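Local atomic coordinates of outer surface protein (PDB entry 1X7F), a protein that is of unknown function but is probably a 6-phospho-N-acetylmuramidase that cleaves phosphorylated muramic acid sugars during recycling of the cell wall. Residues D108-A113 / N137-K142; N336-Y341 / D355-I360. All blocks are in the same frame, centred on the assembly; numbering follows the deposited sequence.

Contact 1: residues D108-A113 / N137-K142; sequences DLSFFA and NPYGLK
Tyr-139 leans across the start of helix 110-115, and its atoms from CB to OH trace the contact. Tyr-139 CB meets CB of Ala-113 at 3.8 Å, where a methyl is small enough to let the base of the ring come close to the helix. Farther out, Tyr-139 CE1 passes 3.5 Å from the backbone N of Ser-110. Ser-110 CA stands over one face, offset toward the rim, 3.9 Å from the centroid of the Tyr-139 ring and 20° off the normal, a CH-pi contact. At the tip, Tyr-139 OH reaches CB of Ser-110 at 3.3 Å; the short serine side chain sets this CB against the ring's outer end, touching CZ as well. The ring can follow the helix because CG stands anti to the carbonyl carbon (chi1 -48°).

The two segments flank a sheet of eight parallel strands, consistent with the TIM-barrel fold of the AmyAc family: the first leads into helix 110-115, which precedes strand 119-122, and the second leads into strand 142-146. Leu-141, at the strand's threshold, sends CD1 to Leu-109 CB at 3.8 Å, and the same methyl nears CB of Ala-113 and of Phe-112. Leu-109 and Phe-112 carry this apolar cluster inward onto Ile-120, as befits large hydrophobic residues beside the sheet.

Asn-137 gives the loop its shape, at the head of a type I turn ending at Gly-140, whose positive phi is easily adopted without a side chain. Asn-137 OD1 accepts from Tyr-139 N, an Asx turn, and, in the carbonyl plane on a lone pair, from Leu-141 N at 3.1 Å. From the same amide, Asn-137 ND2 donates to Leu-141 O at 3.0 Å and also to Met-134 O, which fixes the rotation of the group.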
ATOM      1  N   ASP A 108      -6.013 -14.542  29.742  1.00 54.88           N
ATOM      2  CA  ASP A 108      -5.799 -13.388  30.600  1.00 53.84           C
ATOM      3  C   ASP A 108      -4.816 -12.518  29.818  1.00 52.80           C
ATOM      4  O   ASP A 108      -3.598 -12.588  30.021  1.00 52.82           O
ATOM      5  CB  ASP A 108      -5.218 -13.808  31.954  1.00 53.86           C
ATOM      6  CG  ASP A 108      -6.261 -14.430  32.870  1.00 55.34           C
ATOM      7  OD1 ASP A 108      -7.457 -14.422  32.493  1.00 57.00           O
ATOM      8  OD2 ASP A 108      -5.987 -14.944  33.988  1.00 55.52           O
ATOM      9  N   LEU A 109      -5.351 -11.717  28.900  1.00 51.28           N
ATOM     10  CA  LEU A 109      -4.525 -10.895  28.020  1.00 50.04           C
ATOM     11  C   LEU A 109      -3.947  -9.661  28.730  1.00 49.20           C
ATOM     12  O   LEU A 109      -3.532  -8.690  28.080  1.00 49.25           O
ATOM     13  CB  LEU A 109      -5.298 -10.506  26.750  1.00 49.98           C
ATOM     14  CG  LEU A 109      -6.000 -11.613  25.945  1.00 49.41           C
ATOM     15  CD1 LEU A 109      -6.742 -11.009  24.759  1.00 50.23           C
ATOM     16  CD2 LEU A 109      -5.028 -12.696  25.480  1.00 47.47           C
ATOM     17  N   SER A 110      -3.901  -9.733  30.065  1.00 47.96           N
ATOM     18  CA  SER A 110      -3.412  -8.651  30.924  1.00 46.83           C
ATOM     19  C   SER A 110      -1.935  -8.336  30.706  1.00 46.20           C
ATOM     20  O   SER A 110      -1.545  -7.165  30.700  1.00 46.12           O
ATOM     21  CB  SER A 110      -3.673  -8.973  32.406  1.00 46.79           C
ATOM     22  OG  SER A 110      -3.461 -10.351  32.695  1.00 46.17           O
ATOM     23  N   PHE A 111      -1.121  -9.377  30.516  1.00 45.54           N
ATOM     24  CA  PHE A 111       0.310  -9.199  30.240  1.00 45.51           C
ATOM     25  C   PHE A 111       0.573  -8.292  29.021  1.00 45.70           C
ATOM     26  O   PHE A 111       1.515  -7.494  29.035  1.00 45.71           O
ATOM     27  CB  PHE A 111       1.016 -10.553  30.071  1.00 45.59           C
ATOM     28  CG  PHE A 111       2.471 -10.435  29.669  1.00 45.39           C
ATOM     29  CD1 PHE A 111       3.448 -10.128  30.620  1.00 45.57           C
ATOM     30  CD2 PHE A 111       2.862 -10.615  28.338  1.00 46.34           C
ATOM     31  CE1 PHE A 111       4.792 -10.006  30.252  1.00 45.43           C
ATOM     32  CE2 PHE A 111       4.204 -10.493  27.960  1.00 47.08           C
ATOM     33  CZ  PHE A 111       5.171 -10.191  28.924  1.00 45.62           C
ATOM     34  N   PHE A 112      -0.253  -8.421  27.980  1.00 45.39           N
ATOM     35  CA  PHE A 112      -0.135  -7.574  26.791  1.00 45.90           C
ATOM     36  C   PHE A 112      -0.581  -6.138  27.083  1.00 45.91           C
ATOM     37  O   PHE A 112      -0.012  -5.182  26.547  1.00 45.60           O
ATOM     38  CB  PHE A 112      -0.925  -8.162  25.610  1.00 46.13           C
ATOM     39  CG  PHE A 112      -0.666  -9.637  25.384  1.00 47.08           C
ATOM     40  CD1 PHE A 112       0.585 -10.088  24.954  1.00 47.88           C
ATOM     41  CD2 PHE A 112      -1.675 -10.580  25.605  1.00 48.02           C
ATOM     42  CE1 PHE A 112       0.828 -11.455  24.752  1.00 48.55           C
ATOM     43  CE2 PHE A 112      -1.441 -11.951  25.404  1.00 48.37           C
ATOM     44  CZ  PHE A 112      -0.188 -12.389  24.977  1.00 47.84           C
ATOM     45  N   ALA A 113      -1.586  -6.002  27.951  1.00 46.19           N
ATOM     46  CA  ALA A 113      -2.062  -4.696  28.418  1.00 46.15           C
ATOM     47  C   ALA A 113      -0.987  -3.959  29.218  1.00 46.09           C
ATOM     48  O   ALA A 113      -0.749  -2.767  28.991  1.00 46.28           O
ATOM     49  CB  ALA A 113      -3.333  -4.854  29.251  1.00 45.83           C
ATOM     50  N   ASN A 137     -12.413  -8.955  25.762  1.00 36.37           N
ATOM     51  CA  ASN A 137     -11.406  -8.720  26.802  1.00 36.21           C
ATOM     52  C   ASN A 137     -11.580  -7.351  27.485  1.00 36.36           C
ATOM     53  O   ASN A 137     -11.911  -6.363  26.819  1.00 36.57           O
ATOM     54  CB  ASN A 137      -9.978  -8.931  26.258  1.00 35.61           C
ATOM     55  CG  ASN A 137      -9.446  -7.729  25.495  1.00 35.13           C
ATOM     56  OD1 ASN A 137      -8.924  -6.780  26.102  1.00 34.21           O
ATOM     57  ND2 ASN A 137      -9.547  -7.774  24.156  1.00 32.85           N
ATOM     58  N   PRO A 138     -11.389  -7.295  28.808  1.00 36.80           N
ATOM     59  CA  PRO A 138     -11.626  -6.053  29.563  1.00 37.25           C
ATOM     60  C   PRO A 138     -10.503  -5.004  29.472  1.00 37.51           C
ATOM     61  O   PRO A 138     -10.566  -3.983  30.167  1.00 38.08           O
ATOM     62  CB  PRO A 138     -11.777  -6.545  31.012  1.00 36.54           C
ATOM     63  CG  PRO A 138     -11.744  -8.055  30.938  1.00 36.74           C
ATOM     64  CD  PRO A 138     -10.977  -8.398  29.700  1.00 36.90           C
ATOM     65  N   TYR A 139      -9.498  -5.242  28.628  1.00 37.37           N
ATOM     66  CA  TYR A 139      -8.335  -4.351  28.567  1.00 37.30           C
ATOM     67  C   TYR A 139      -8.353  -3.451  27.340  1.00 37.23           C
ATOM     68  O   TYR A 139      -7.418  -2.679  27.119  1.00 37.37           O
ATOM     69  CB  TYR A 139      -7.026  -5.150  28.643  1.00 37.46           C
ATOM     70  CG  TYR A 139      -7.008  -6.178  29.759  1.00 37.98           C
ATOM     71  CD1 TYR A 139      -7.103  -7.539  29.473  1.00 38.02           C
ATOM     72  CD2 TYR A 139      -6.911  -5.789  31.098  1.00 37.64           C
ATOM     73  CE1 TYR A 139      -7.099  -8.491  30.490  1.00 38.56           C
ATOM     74  CE2 TYR A 139      -6.905  -6.734  32.122  1.00 37.98           C
ATOM     75  CZ  TYR A 139      -7.000  -8.082  31.808  1.00 37.86           C
ATOM     76  OH  TYR A 139      -6.994  -9.025  32.808  1.00 38.94           O
ATOM     77  N   GLY A 140      -9.425  -3.554  26.554  1.00 37.25           N
ATOM     78  CA  GLY A 140      -9.597  -2.766  25.334  1.00 37.04           C
ATOM     79  C   GLY A 140      -8.608  -3.130  24.249  1.00 37.15           C
ATOM     80  O   GLY A 140      -8.218  -2.282  23.439  1.00 37.67           O
ATOM     81  N   LEU A 141      -8.203  -4.397  24.226  1.00 36.80           N
ATOM     82  CA  LEU A 141      -7.216  -4.870  23.260  1.00 36.42           C
ATOM     83  C   LEU A 141      -7.861  -5.280  21.941  1.00 35.94           C
ATOM     84  O   LEU A 141      -8.927  -5.897  21.925  1.00 35.91           O
ATOM     85  CB  LEU A 141      -6.407  -6.025  23.857  1.00 36.67           C
ATOM     86  CG  LEU A 141      -5.420  -5.657  24.973  1.00 37.09           C
ATOM     87  CD1 LEU A 141      -5.081  -6.861  25.837  1.00 36.06           C
ATOM     88  CD2 LEU A 141      -4.153  -5.039  24.386  1.00 37.98           C
ATOM     89  N   LYS A 142      -7.220  -4.907  20.837  1.00 35.81           N
ATOM     90  CA  LYS A 142      -7.641  -5.332  19.503  1.00 35.89           C
ATOM     91  C   LYS A 142      -7.194  -6.771  19.262  1.00 35.59           C
ATOM     92  O   LYS A 142      -6.097  -7.157  19.667  1.00 35.48           O
ATOM     93  CB  LYS A 142      -7.033  -4.430  18.423  1.00 35.90           C
ATOM     94  CG  LYS A 142      -7.563  -3.006  18.376  1.00 37.53           C
ATOM     95  CD  LYS A 142      -8.933  -2.919  17.707  1.00 38.76           C
ATOM     96  CE  LYS A 142      -9.595  -1.577  17.971  1.00 38.99           C
ATOM     97  NZ  LYS A 142      -9.756  -1.325  19.428  1.00 39.92           N
TER

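Contact 2: residues N336-Y341 / D355-I360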
ATOM      1  N   ASN A 336      -2.468  20.037 -32.693  1.00 34.85           N
ATOM      2  CA  ASN A 336      -3.234  20.954 -33.557  1.00 35.73           C
ATOM      3  C   ASN A 336      -4.018  20.298 -34.696  1.00 36.62           C
ATOM      4  O   ASN A 336      -5.007  20.855 -35.185  1.00 37.87           O
ATOM      5  CB  ASN A 336      -2.319  22.035 -34.147  1.00 35.77           C
ATOM      6  CG  ASN A 336      -1.749  22.971 -33.091  1.00 35.36           C
ATOM      7  OD1 ASN A 336      -2.206  23.011 -31.941  1.00 34.79           O
ATOM      8  ND2 ASN A 336      -0.735  23.730 -33.479  1.00 35.60           N
ATOM      9  N   SER A 337      -3.584  19.118 -35.119  1.00 36.28           N
ATOM     10  CA  SER A 337      -4.197  18.484 -36.270  1.00 36.12           C
ATOM     11  C   SER A 337      -5.252  17.438 -35.852  1.00 36.22           C
ATOM     12  O   SER A 337      -5.782  16.727 -36.700  1.00 36.44           O
ATOM     13  CB  SER A 337      -3.118  17.895 -37.179  1.00 34.43           C
ATOM     14  OG  SER A 337      -2.613  16.692 -36.627  1.00 38.94           O
ATOM     15  N   PHE A 338      -5.568  17.368 -34.554  1.00 36.43           N
ATOM     16  CA  PHE A 338      -6.558  16.406 -34.056  1.00 35.74           C
ATOM     17  C   PHE A 338      -7.979  16.999 -33.877  1.00 35.86           C
ATOM     18  O   PHE A 338      -8.828  16.381 -33.229  1.00 35.67           O
ATOM     19  CB  PHE A 338      -6.074  15.715 -32.768  1.00 34.07           C
ATOM     20  CG  PHE A 338      -6.378  14.215 -32.716  1.00 34.60           C
ATOM     21  CD1 PHE A 338      -7.283  13.629 -33.599  1.00 33.27           C
ATOM     22  CD2 PHE A 338      -5.780  13.404 -31.750  1.00 35.17           C
ATOM     23  CE1 PHE A 338      -7.566  12.259 -33.545  1.00 34.40           C
ATOM     24  CE2 PHE A 338      -6.048  12.032 -31.692  1.00 34.93           C
ATOM     25  CZ  PHE A 338      -6.944  11.460 -32.605  1.00 33.76           C
ATOM     26  N   GLY A 339      -8.230  18.171 -34.470  1.00 36.21           N
ATOM     27  CA  GLY A 339      -9.545  18.840 -34.420  1.00 36.19           C
ATOM     28  C   GLY A 339     -10.224  18.828 -33.058  1.00 37.18           C
ATOM     29  O   GLY A 339      -9.703  19.370 -32.093  1.00 37.61           O
ATOM     30  N   LYS A 340     -11.385  18.185 -32.989  1.00 37.78           N
ATOM     31  CA  LYS A 340     -12.142  17.939 -31.743  1.00 38.41           C
ATOM     32  C   LYS A 340     -11.290  17.361 -30.586  1.00 37.85           C
ATOM     33  O   LYS A 340     -11.612  17.551 -29.409  1.00 38.56           O
ATOM     34  CB  LYS A 340     -13.292  16.965 -32.090  1.00 40.28           C
ATOM     35  CG  LYS A 340     -14.265  16.594 -30.981  1.00 42.01           C
ATOM     36  CD  LYS A 340     -15.493  17.502 -30.981  1.00 46.48           C
ATOM     37  CE  LYS A 340     -16.393  17.214 -29.772  1.00 49.55           C
ATOM     38  NZ  LYS A 340     -16.486  15.752 -29.446  1.00 48.86           N
ATOM     39  N   TYR A 341     -10.211  16.656 -30.915  1.00 35.74           N
ATOM     40  CA  TYR A 341      -9.436  15.923 -29.910  1.00 34.65           C
ATOM     41  C   TYR A 341      -8.109  16.577 -29.545  1.00 34.09           C
ATOM     42  O   TYR A 341      -7.359  16.044 -28.745  1.00 34.12           O
ATOM     43  CB  TYR A 341      -9.261  14.435 -30.325  1.00 34.26           C
ATOM     44  CG  TYR A 341     -10.608  13.825 -30.574  1.00 33.27           C
ATOM     45  CD1 TYR A 341     -11.040  13.557 -31.871  1.00 31.27           C
ATOM     46  CD2 TYR A 341     -11.501  13.617 -29.515  1.00 34.01           C
ATOM     47  CE1 TYR A 341     -12.294  13.058 -32.102  1.00 32.54           C
ATOM     48  CE2 TYR A 341     -12.772  13.120 -29.741  1.00 35.29           C
ATOM     49  CZ  TYR A 341     -13.155  12.831 -31.041  1.00 32.55           C
ATOM     50  OH  TYR A 341     -14.399  12.347 -31.291  1.00 32.66           O
ATOM     51  N   ASP A 355       0.347   7.789 -34.987  1.00 35.80           N
ATOM     52  CA  ASP A 355      -0.758   8.678 -35.342  1.00 35.80           C
ATOM     53  C   ASP A 355      -0.209  10.089 -35.253  1.00 35.38           C
ATOM     54  O   ASP A 355       0.090  10.584 -34.165  1.00 36.08           O
ATOM     55  CB  ASP A 355      -1.966   8.466 -34.403  1.00 36.06           C
ATOM     56  CG  ASP A 355      -3.208   9.238 -34.847  1.00 36.96           C
ATOM     57  OD1 ASP A 355      -4.327   8.818 -34.489  1.00 38.20           O
ATOM     58  OD2 ASP A 355      -3.173  10.279 -35.541  1.00 37.07           O
ATOM     59  N   GLU A 356      -0.034  10.732 -36.404  0.50 35.48           N
ATOM     60  CA  GLU A 356       0.610  12.055 -36.447  0.50 35.83           C
ATOM     61  C   GLU A 356      -0.240  13.135 -35.771  0.50 34.97           C
ATOM     62  O   GLU A 356       0.226  14.250 -35.561  0.50 34.12           O
ATOM     63  CB  GLU A 356       0.967  12.475 -37.888  0.50 35.98           C
ATOM     64  CG  GLU A 356       1.939  11.559 -38.642  0.50 37.54           C
ATOM     65  CD  GLU A 356       3.356  11.532 -38.078  0.50 40.17           C
ATOM     66  OE1 GLU A 356       3.848  12.559 -37.552  0.50 40.29           O
ATOM     67  OE2 GLU A 356       3.998  10.464 -38.181  0.50 41.76           O
ATOM     68  N   ARG A 357      -1.479  12.791 -35.422  1.00 35.11           N
ATOM     69  CA  ARG A 357      -2.382  13.720 -34.715  1.00 35.37           C
ATOM     70  C   ARG A 357      -2.175  13.759 -33.188  1.00 36.05           C
ATOM     71  O   ARG A 357      -2.870  14.487 -32.457  1.00 36.26           O
ATOM     72  CB  ARG A 357      -3.835  13.381 -35.069  1.00 36.10           C
ATOM     73  CG  ARG A 357      -4.119  13.461 -36.598  1.00 33.63           C
ATOM     74  CD  ARG A 357      -5.447  12.850 -37.029  1.00 34.25           C
ATOM     75  NE  ARG A 357      -5.633  11.521 -36.450  1.00 32.86           N
ATOM     76  CZ  ARG A 357      -6.740  10.804 -36.548  1.00 34.62           C
ATOM     77  NH1 ARG A 357      -7.794  11.284 -37.211  1.00 32.29           N
ATOM     78  NH2 ARG A 357      -6.801   9.603 -35.964  1.00 34.52           N
ATOM     79  N   LYS A 358      -1.212  12.970 -32.716  1.00 35.86           N
ATOM     80  CA  LYS A 358      -0.833  12.937 -31.313  1.00 36.48           C
ATOM     81  C   LYS A 358       0.640  13.301 -31.136  1.00 36.48           C
ATOM     82  O   LYS A 358       1.476  12.891 -31.938  1.00 37.51           O
ATOM     83  CB  LYS A 358      -1.078  11.549 -30.734  1.00 35.71           C
ATOM     84  CG  LYS A 358      -2.506  11.059 -30.867  1.00 36.15           C
ATOM     85  CD  LYS A 358      -2.714   9.802 -30.049  1.00 35.63           C
ATOM     86  CE  LYS A 358      -3.982   9.081 -30.444  1.00 34.04           C
ATOM     87  NZ  LYS A 358      -4.185   7.883 -29.591  1.00 32.43           N
ATOM     88  N   ASN A 359       0.948  14.070 -30.092  1.00 35.99           N
ATOM     89  CA  ASN A 359       2.334  14.292 -29.661  1.00 35.95           C
ATOM     90  C   ASN A 359       2.654  13.388 -28.465  1.00 36.04           C
ATOM     91  O   ASN A 359       1.825  13.246 -27.563  1.00 36.51           O
ATOM     92  CB  ASN A 359       2.551  15.755 -29.254  1.00 34.91           C
ATOM     93  CG  ASN A 359       2.525  16.731 -30.437  1.00 36.17           C
ATOM     94  OD1 ASN A 359       2.484  17.939 -30.221  1.00 37.20           O
ATOM     95  ND2 ASN A 359       2.550  16.224 -31.673  1.00 32.83           N
ATOM     96  N   ILE A 360       3.830  12.769 -28.433  1.00 36.22           N
ATOM     97  CA  ILE A 360       4.224  12.050 -27.199  1.00 36.35           C
ATOM     98  C   ILE A 360       4.795  13.044 -26.188  1.00 35.15           C
ATOM     99  O   ILE A 360       5.647  13.861 -26.529  1.00 35.06           O
ATOM    100  CB  ILE A 360       5.227  10.856 -27.429  1.00 36.34           C
ATOM    101  CG1 ILE A 360       5.593  10.240 -26.059  1.00 35.01           C
ATOM    102  CG2 ILE A 360       6.492  11.316 -28.204  1.00 35.15           C
ATOM    103  CD1 ILE A 360       6.452   8.998 -26.109  1.00 37.48           C
TER
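Ser-337 is the first residue of its segment to touch the other: its OG lies 3.5 Å from Arg-357 CA and close to Arg-357 CG. These are van der Waals contacts, since the hydroxyl finds its polar partner in the side chain of Asn-335; the small hydroxymethyl group fits beside the CA and CG of Arg-357.

Phe-338 follows and, with Arg-357, forms the heart of the contact. One face of the Phe-338 ring receives Arg-357 CB, 3.8 Å from the centroid, a CH-pi contact; the opposite face is backed by Tyr-341 CB. Near the root of the ring, Phe-338 CD2 approaches Arg-357 O at 3.2 Å. Farther out, Phe-338 CE1 sits over the centre of the Arg-357 guanidinium, 3.4 Å from CZ, with the two planes 30° apart. A phenylalanine suits the place by offering apolar surface to both the aliphatic and the planar part of the arginine.

Both segments lie at the ends of strands of the mixed sheet in the C-terminal region: 336-341 is in the connection between strands 330-334 and 345-348, while a type I turn from Asp-355 to Lys-358 leads into strand 358-364. Asp-355 shapes that turn, OD2 accepting from Arg-357 N in an Asx turn. The same oxygen takes NE of Arg-357 on its syn lone pair at 2.9 Å, and Asp-355 OD1 takes Arg-357 NH2 at 3.0 Å with a nearly straight bond (172°). This side-on, two-nitrogen salt bridge, reached by a bend at chi3 (-48°), fixes the guanidinium's orientation, with its face toward Phe-338 CE1.

Lys-358 crosses the ring's far end at a slant, its CG and CE both 3.8 Å from Phe-338 CE2; the extended chain carries NZ onward to Gln-346 and Gln-326.

Overall arrangement
Contact 1 closes in the chain before contact 2 opens, and the two lie on opposite sides of the chain's centre, their own centres 64 Å apart and their nearest atoms about 48 Å. They share no strand or helix. Contact 1 flanks the parallel eight-stranded sheet of the N-terminal region, where it joins helix 110-115 to the loop before strand 142-146. Contact 2 sits at the surface, beside the mixed seven-stranded sheet of the C-terminal region, where it joins a loop to the start of strand 358-364. The pair therefore marks two distinct parts of the protein, built on different sheets, at far ends of one elongated chain.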